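Local coordinates for protein aminopeptidase (Aneurinibacillus sp. AM-1, PDB 5IB9) that probably acts as a zinc-dependent aminopeptidase of the M28 family, cutting residues from the amino end of peptides, at residues I44-Y53 and V245-S256. Sequence-based numbering, arbitrary orientation.
Sequences IEQQFKSYGY and VAVTLELARVMS
Leu249 sets its CD2 methyl over the centre of the Phe48 ring, a CH-pi contact of 3.6 Å from CD2 to the ring centroid, while Ala252 CB meets the same ring at its edge. A branched side chain suits this spot, because Leu249 CD1 is left to pack on CB and CG of Gln47. One turn earlier, Ile44 CD1 touches Val245 CG1 at 3.7 Å. A second CH-pi contact is made by Tyr51: Arg253 CB stands over its ring centre, and Gln47 O lies over the opposite face. With CG of Arg253 anti to the backbone N (chi1 -173°), its methylenes run over the tyrosine, and the guanidinium forms a side-on salt bridge to Glu250 through NE and NH2; Asp14 N and Asn17 ND2 also bond this buried carboxylate.

Segments 44-50 and 245-256, from helices 35-50 and 238-256, run nearly parallel, crossing at -16°, and share one face of the M28 domain's sheet: Phe48 and Ala252 both rest on Phe266 of strand 263-269. The first helix closes in a Schellman motif at Gly52, whose positive phi would jam any side chain against Tyr51 O.

Among polar contacts, Tyr53 OH donates to Ala252 O (2.7 Å), tilted 20° from the carbonyl plane; the small alanine lets the ring come close. A water joins Tyr51 OH to Glu250 OE1. An alanine replacing Tyr51 would probably leave a gap beside the Arg253 methylenes and deprive that water of a partner. A second water donates to Ser256 OG and, weakly, to Tyr51 O.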
ATOM      1  N   ILE A  44      23.788   5.850  -3.921  1.00 10.48           N
ATOM      2  CA  ILE A  44      22.925   6.800  -4.681  1.00 11.19           C
ATOM      3  C   ILE A  44      22.668   8.074  -3.872  1.00 10.90           C
ATOM      4  O   ILE A  44      22.909   9.194  -4.390  1.00 11.24           O
ATOM      5  CB  ILE A  44      21.685   6.101  -5.197  1.00 10.28           C
ATOM      6  CG1 ILE A  44      22.184   5.063  -6.231  1.00 12.46           C
ATOM      7  CG2 ILE A  44      20.736   7.148  -5.886  1.00 11.78           C
ATOM      8  CD1 ILE A  44      21.119   3.994  -6.512  1.00 10.71           C
ATOM      9  N   GLU A  45      22.300   7.863  -2.620  1.00  9.92           N
ATOM     10  CA  GLU A  45      22.060   9.040  -1.755  1.00 11.59           C
ATOM     11  C   GLU A  45      23.314   9.907  -1.670  1.00 11.52           C
ATOM     12  O   GLU A  45      23.218  11.172  -1.819  1.00 12.69           O
ATOM     13  CB  GLU A  45      21.691   8.428  -0.363  1.00 11.01           C
ATOM     14  CG  GLU A  45      21.759   9.594   0.668  1.00 13.24           C
ATOM     15  CD  GLU A  45      21.524   9.065   2.090  1.00 16.47           C
ATOM     16  OE1 GLU A  45      21.408   7.882   2.316  1.00 14.79           O
ATOM     17  OE2 GLU A  45      21.534   9.975   2.921  1.00 20.89           O
ATOM     18  N   GLN A  46      24.482   9.305  -1.468  1.00 11.82           N
ATOM     19  CA  GLN A  46      25.746  10.062  -1.394  1.00 15.29           C
ATOM     20  C   GLN A  46      26.031  10.826  -2.636  1.00 15.11           C
ATOM     21  O   GLN A  46      26.474  11.975  -2.568  1.00 15.11           O
ATOM     22  CB  GLN A  46      26.908   9.139  -1.038  1.00 15.70           C
ATOM     23  CG  GLN A  46      28.275   9.892  -1.014  1.00 21.70           C
ATOM     24  CD  GLN A  46      28.291  11.042  -0.034  1.00 30.90           C
ATOM     25  OE1 GLN A  46      27.603  11.036   1.032  1.00 26.99           O
ATOM     26  NE2 GLN A  46      29.127  12.022  -0.342  1.00 35.00           N
ATOM     27  N   GLN A  47      25.769  10.204  -3.788  1.00 11.98           N
ATOM     28  CA  GLN A  47      26.073  10.940  -5.020  1.00 12.80           C
ATOM     29  C   GLN A  47      25.179  12.146  -5.170  1.00 12.12           C
ATOM     30  O   GLN A  47      25.631  13.276  -5.467  1.00 13.19           O
ATOM     31  CB  GLN A  47      25.953  10.102  -6.288  1.00 11.49           C
ATOM     32  CG  GLN A  47      26.836   8.863  -6.278  1.00 12.64           C
ATOM     33  CD  GLN A  47      28.204   8.973  -5.596  1.00 15.05           C
ATOM     34  OE1 GLN A  47      28.431   8.261  -4.556  1.00 21.16           O
ATOM     35  NE2 GLN A  47      29.073   9.833  -6.108  1.00 14.62           N
ATOM     36  N   PHE A  48      23.872  11.979  -4.891  1.00 12.52           N
ATOM     37  CA  PHE A  48      23.045  13.128  -5.015  1.00 11.76           C
ATOM     38  C   PHE A  48      23.460  14.226  -4.038  1.00 14.45           C
ATOM     39  O   PHE A  48      23.424  15.388  -4.376  1.00 13.86           O
ATOM     40  CB  PHE A  48      21.575  12.791  -4.678  1.00 11.18           C
ATOM     41  CG  PHE A  48      20.782  12.057  -5.786  1.00  9.25           C
ATOM     42  CD1 PHE A  48      20.644  12.538  -7.069  1.00  8.82           C
ATOM     43  CD2 PHE A  48      20.144  10.835  -5.451  1.00  8.68           C
ATOM     44  CE1 PHE A  48      19.823  11.913  -8.030  1.00  9.37           C
ATOM     45  CE2 PHE A  48      19.290  10.243  -6.408  1.00 12.12           C
ATOM     46  CZ  PHE A  48      19.167  10.772  -7.669  1.00  9.38           C
ATOM     47  N   LYS A  49      23.809  13.817  -2.820  1.00 14.52           N
ATOM     48  CA  LYS A  49      24.206  14.839  -1.834  1.00 14.26           C
ATOM     49  C   LYS A  49      25.444  15.524  -2.356  1.00 16.39           C
ATOM     50  O   LYS A  49      25.586  16.778  -2.105  1.00 19.70           O
ATOM     51  CB  LYS A  49      24.481  14.210  -0.479  1.00 18.54           C
ATOM     52  CG  LYS A  49      23.279  13.928   0.317  1.00 18.58           C
ATOM     53  CD  LYS A  49      23.836  13.247   1.648  1.00 22.25           C
ATOM     54  CE  LYS A  49      22.809  12.696   2.559  1.00 29.03           C
ATOM     55  NZ  LYS A  49      23.624  11.937   3.690  1.00 26.32           N
ATOM     56  N   SER A  50      26.352  14.810  -2.991  1.00 17.39           N
ATOM     57  CA  SER A  50      27.607  15.436  -3.480  1.00 17.00           C
ATOM     58  C   SER A  50      27.387  16.510  -4.535  1.00 18.59           C
ATOM     59  O   SER A  50      28.277  17.360  -4.785  1.00 20.52           O
ATOM     60  CB  SER A  50      28.579  14.444  -3.962  1.00 17.06           C
ATOM     61  OG  SER A  50      28.271  13.987  -5.297  1.00 19.21           O
ATOM     62  N   TYR A  51      26.224  16.468  -5.241  1.00 15.92           N
ATOM     63  CA  TYR A  51      25.905  17.474  -6.269  1.00 16.15           C
ATOM     64  C   TYR A  51      25.158  18.642  -5.637  1.00 17.32           C
ATOM     65  O   TYR A  51      24.656  19.575  -6.328  1.00 21.18           O
ATOM     66  CB  TYR A  51      24.953  16.883  -7.365  1.00 16.84           C
ATOM     67  CG  TYR A  51      25.393  15.559  -7.906  1.00 15.20           C
ATOM     68  CD1 TYR A  51      24.437  14.616  -8.375  1.00 12.25           C
ATOM     69  CD2 TYR A  51      26.696  15.229  -8.074  1.00 14.59           C
ATOM     70  CE1 TYR A  51      24.892  13.397  -8.887  1.00 12.65           C
ATOM     71  CE2 TYR A  51      27.122  14.004  -8.524  1.00 14.28           C
ATOM     72  CZ  TYR A  51      26.178  13.108  -9.045  1.00 13.59           C
ATOM     73  OH  TYR A  51      26.536  11.853  -9.535  1.00 16.05           O
ATOM     74  N   GLY A  52      24.932  18.555  -4.328  1.00 17.69           N
ATOM     75  CA  GLY A  52      24.249  19.588  -3.600  1.00 18.87           C
ATOM     76  C   GLY A  52      22.799  19.405  -3.272  1.00 19.49           C
ATOM     77  O   GLY A  52      22.156  20.283  -2.751  1.00 21.09           O
ATOM     78  N   TYR A  53      22.250  18.221  -3.551  1.00 17.91           N
ATOM     79  CA  TYR A  53      20.882  17.934  -3.270  1.00 17.83           C
ATOM     80  C   TYR A  53      20.597  17.515  -1.797  1.00 16.03           C
ATOM     81  O   TYR A  53      21.383  16.802  -1.171  1.00 19.10           O
ATOM     82  CB  TYR A  53      20.384  16.767  -4.173  1.00 15.66           C
ATOM     83  CG  TYR A  53      20.232  17.185  -5.644  1.00 16.71           C
ATOM     84  CD1 TYR A  53      19.016  17.581  -6.140  1.00 18.57           C
ATOM     85  CD2 TYR A  53      21.312  17.078  -6.529  1.00 15.20           C
ATOM     86  CE1 TYR A  53      18.886  17.965  -7.449  1.00 17.55           C
ATOM     87  CE2 TYR A  53      21.181  17.510  -7.856  1.00 15.01           C
ATOM     88  CZ  TYR A  53      19.976  17.980  -8.312  1.00 18.56           C
ATOM     89  OH  TYR A  53      19.803  18.370  -9.643  1.00 18.56           O
ATOM     90  N   VAL A 245      20.190   4.328 -13.539  1.00  8.42           N
ATOM     91  CA  VAL A 245      20.602   5.039 -12.294  1.00  8.46           C
ATOM     92  C   VAL A 245      21.729   6.010 -12.650  1.00  8.57           C
ATOM     93  O   VAL A 245      21.698   7.175 -12.184  1.00  9.33           O
ATOM     94  CB  VAL A 245      21.082   4.042 -11.286  1.00  9.78           C
ATOM     95  CG1 VAL A 245      21.743   4.855 -10.107  1.00 10.15           C
ATOM     96  CG2 VAL A 245      19.895   3.190 -10.743  1.00  9.80           C
ATOM     97  N   ALA A 246      22.675   5.527 -13.471  1.00 10.21           N
ATOM     98  CA  ALA A 246      23.780   6.392 -13.813  1.00  9.89           C
ATOM     99  C   ALA A 246      23.392   7.647 -14.601  1.00  8.09           C
ATOM    100  O   ALA A 246      23.885   8.769 -14.368  1.00 11.28           O
ATOM    101  CB  ALA A 246      24.811   5.597 -14.679  1.00 10.72           C
ATOM    102  N   VAL A 247      22.420   7.467 -15.537  1.00 10.00           N
ATOM    103  CA  VAL A 247      21.870   8.669 -16.283  1.00  9.11           C
ATOM    104  C   VAL A 247      21.065   9.579 -15.351  1.00  8.92           C
ATOM    105  O   VAL A 247      21.164  10.770 -15.413  1.00 11.17           O
ATOM    106  CB  VAL A 247      21.012   8.226 -17.489  1.00  9.04           C
ATOM    107  CG1 VAL A 247      20.452   9.438 -18.258  1.00 11.41           C
ATOM    108  CG2 VAL A 247      21.929   7.384 -18.443  1.00 13.87           C
ATOM    109  N   THR A 248      20.330   8.979 -14.421  1.00  8.80           N
ATOM    110  CA  THR A 248      19.545   9.742 -13.436  1.00  8.91           C
ATOM    111  C   THR A 248      20.492  10.638 -12.580  1.00 10.30           C
ATOM    112  O   THR A 248      20.238  11.825 -12.481  1.00  9.79           O
ATOM    113  CB  THR A 248      18.716   8.834 -12.549  1.00  9.05           C
ATOM    114  OG1 THR A 248      17.757   8.123 -13.356  1.00  9.13           O
ATOM    115  CG2 THR A 248      17.870   9.678 -11.513  1.00  9.86           C
ATOM    116  N   LEU A 249      21.561  10.042 -12.061  1.00  9.30           N
ATOM    117  CA  LEU A 249      22.548  10.785 -11.238  1.00  9.29           C
ATOM    118  C   LEU A 249      23.213  11.845 -12.084  1.00  9.65           C
ATOM    119  O   LEU A 249      23.331  12.952 -11.637  1.00 11.62           O
ATOM    120  CB  LEU A 249      23.560   9.784 -10.650  1.00 10.48           C
ATOM    121  CG  LEU A 249      23.095   8.933  -9.516  1.00  9.86           C
ATOM    122  CD1 LEU A 249      24.222   7.966  -9.150  1.00 11.73           C
ATOM    123  CD2 LEU A 249      22.785   9.846  -8.289  1.00 13.01           C
ATOM    124  N   GLU A 250      23.624  11.443 -13.297  1.00 10.39           N
ATOM    125  CA  GLU A 250      24.383  12.380 -14.107  1.00 11.83           C
ATOM    126  C   GLU A 250      23.505  13.588 -14.479  1.00 12.25           C
ATOM    127  O   GLU A 250      23.953  14.752 -14.518  1.00 11.94           O
ATOM    128  CB  GLU A 250      25.051  11.682 -15.261  1.00 10.96           C
ATOM    129  CG  GLU A 250      25.901  12.679 -16.145  1.00 13.04           C
ATOM    130  CD  GLU A 250      27.059  13.425 -15.472  1.00 15.77           C
ATOM    131  OE1 GLU A 250      27.463  13.183 -14.311  1.00 15.58           O
ATOM    132  OE2 GLU A 250      27.536  14.353 -16.183  1.00 14.49           O
ATOM    133  N   LEU A 251      22.237  13.358 -14.845  1.00 11.13           N
ATOM    134  CA  LEU A 251      21.401  14.466 -15.188  1.00  9.75           C
ATOM    135  C   LEU A 251      21.135  15.305 -13.931  1.00  8.89           C
ATOM    136  O   LEU A 251      21.005  16.566 -14.023  1.00 11.50           O
ATOM    137  CB  LEU A 251      20.028  14.056 -15.834  1.00  9.83           C
ATOM    138  CG  LEU A 251      20.320  13.448 -17.232  1.00  8.61           C
ATOM    139  CD1 LEU A 251      18.994  12.972 -17.758  1.00 10.73           C
ATOM    140  CD2 LEU A 251      20.947  14.442 -18.202  1.00 11.93           C
ATOM    141  N   ALA A 252      21.029  14.661 -12.737  1.00  9.45           N
ATOM    142  CA  ALA A 252      20.882  15.539 -11.541  1.00  9.77           C
ATOM    143  C   ALA A 252      22.160  16.410 -11.374  1.00 12.07           C
ATOM    144  O   ALA A 252      21.992  17.534 -11.026  1.00 12.45           O
ATOM    145  CB  ALA A 252      20.742  14.671 -10.308  1.00 10.45           C
ATOM    146  N   ARG A 253      23.362  15.900 -11.641  1.00 12.18           N
ATOM    147  CA  ARG A 253      24.565  16.717 -11.507  1.00 13.53           C
ATOM    148  C   ARG A 253      24.516  17.797 -12.531  1.00 12.45           C
ATOM    149  O   ARG A 253      24.757  18.996 -12.236  1.00 13.23           O
ATOM    150  CB  ARG A 253      25.722  15.827 -11.749  1.00 11.05           C
ATOM    151  CG  ARG A 253      27.078  16.587 -11.460  1.00 12.56           C
ATOM    152  CD  ARG A 253      28.301  15.751 -11.857  1.00 14.25           C
ATOM    153  NE  ARG A 253      28.392  15.791 -13.308  1.00 15.13           N
ATOM    154  CZ  ARG A 253      28.796  16.819 -14.035  1.00 16.07           C
ATOM    155  NH1 ARG A 253      29.286  17.899 -13.400  1.00 18.42           N
ATOM    156  NH2 ARG A 253      28.714  16.744 -15.396  1.00 17.35           N
ATOM    157  N   VAL A 254      24.164  17.449 -13.764  1.00 11.76           N
ATOM    158  CA  VAL A 254      24.082  18.511 -14.823  1.00 11.26           C
ATOM    159  C   VAL A 254      23.116  19.608 -14.443  1.00 14.27           C
ATOM    160  O   VAL A 254      23.449  20.809 -14.580  1.00 14.33           O
ATOM    161  CB  VAL A 254      23.679  17.871 -16.189  1.00 11.17           C
ATOM    162  CG1 VAL A 254      23.293  18.985 -17.225  1.00 14.15           C
ATOM    163  CG2 VAL A 254      24.880  17.083 -16.706  1.00 13.63           C
ATOM    164  N   MET A 255      21.895  19.259 -13.977  1.00 12.40           N
ATOM    165  CA  MET A 255      20.893  20.261 -13.736  1.00 12.25           C
ATOM    166  C   MET A 255      21.314  21.073 -12.510  1.00 12.88           C
ATOM    167  O   MET A 255      20.866  22.251 -12.390  1.00 15.17           O
ATOM    168  CB  MET A 255      19.514  19.646 -13.470  1.00 12.17           C
ATOM    169  CG  MET A 255      19.077  18.911 -14.712  1.00 12.74           C
ATOM    170  SD  MET A 255      18.684  20.116 -16.033  1.00 19.02           S
ATOM    171  CE  MET A 255      17.973  18.905 -17.178  1.00 25.42           C
ATOM    172  N   SER A 256      22.217  20.576 -11.692  1.00 13.04           N
ATOM    173  CA  SER A 256      22.632  21.377 -10.496  1.00 14.76           C
ATOM    174  C   SER A 256      23.421  22.611 -10.950  1.00 15.89           C
ATOM    175  O   SER A 256      23.566  23.587 -10.162  1.00 19.87           O
ATOM    176  CB  SER A 256      23.444  20.581  -9.495  1.00 13.59           C
ATOM    177  OG  SER A 256      24.767  20.336  -9.914  1.00 16.30           O
TER
HETATM  178  O   HOH W   1      27.119  11.310 -12.281  1.00 13.32           O
HETATM  179  O   HOH W   2      26.834  20.873  -8.510  1.00 39.36           O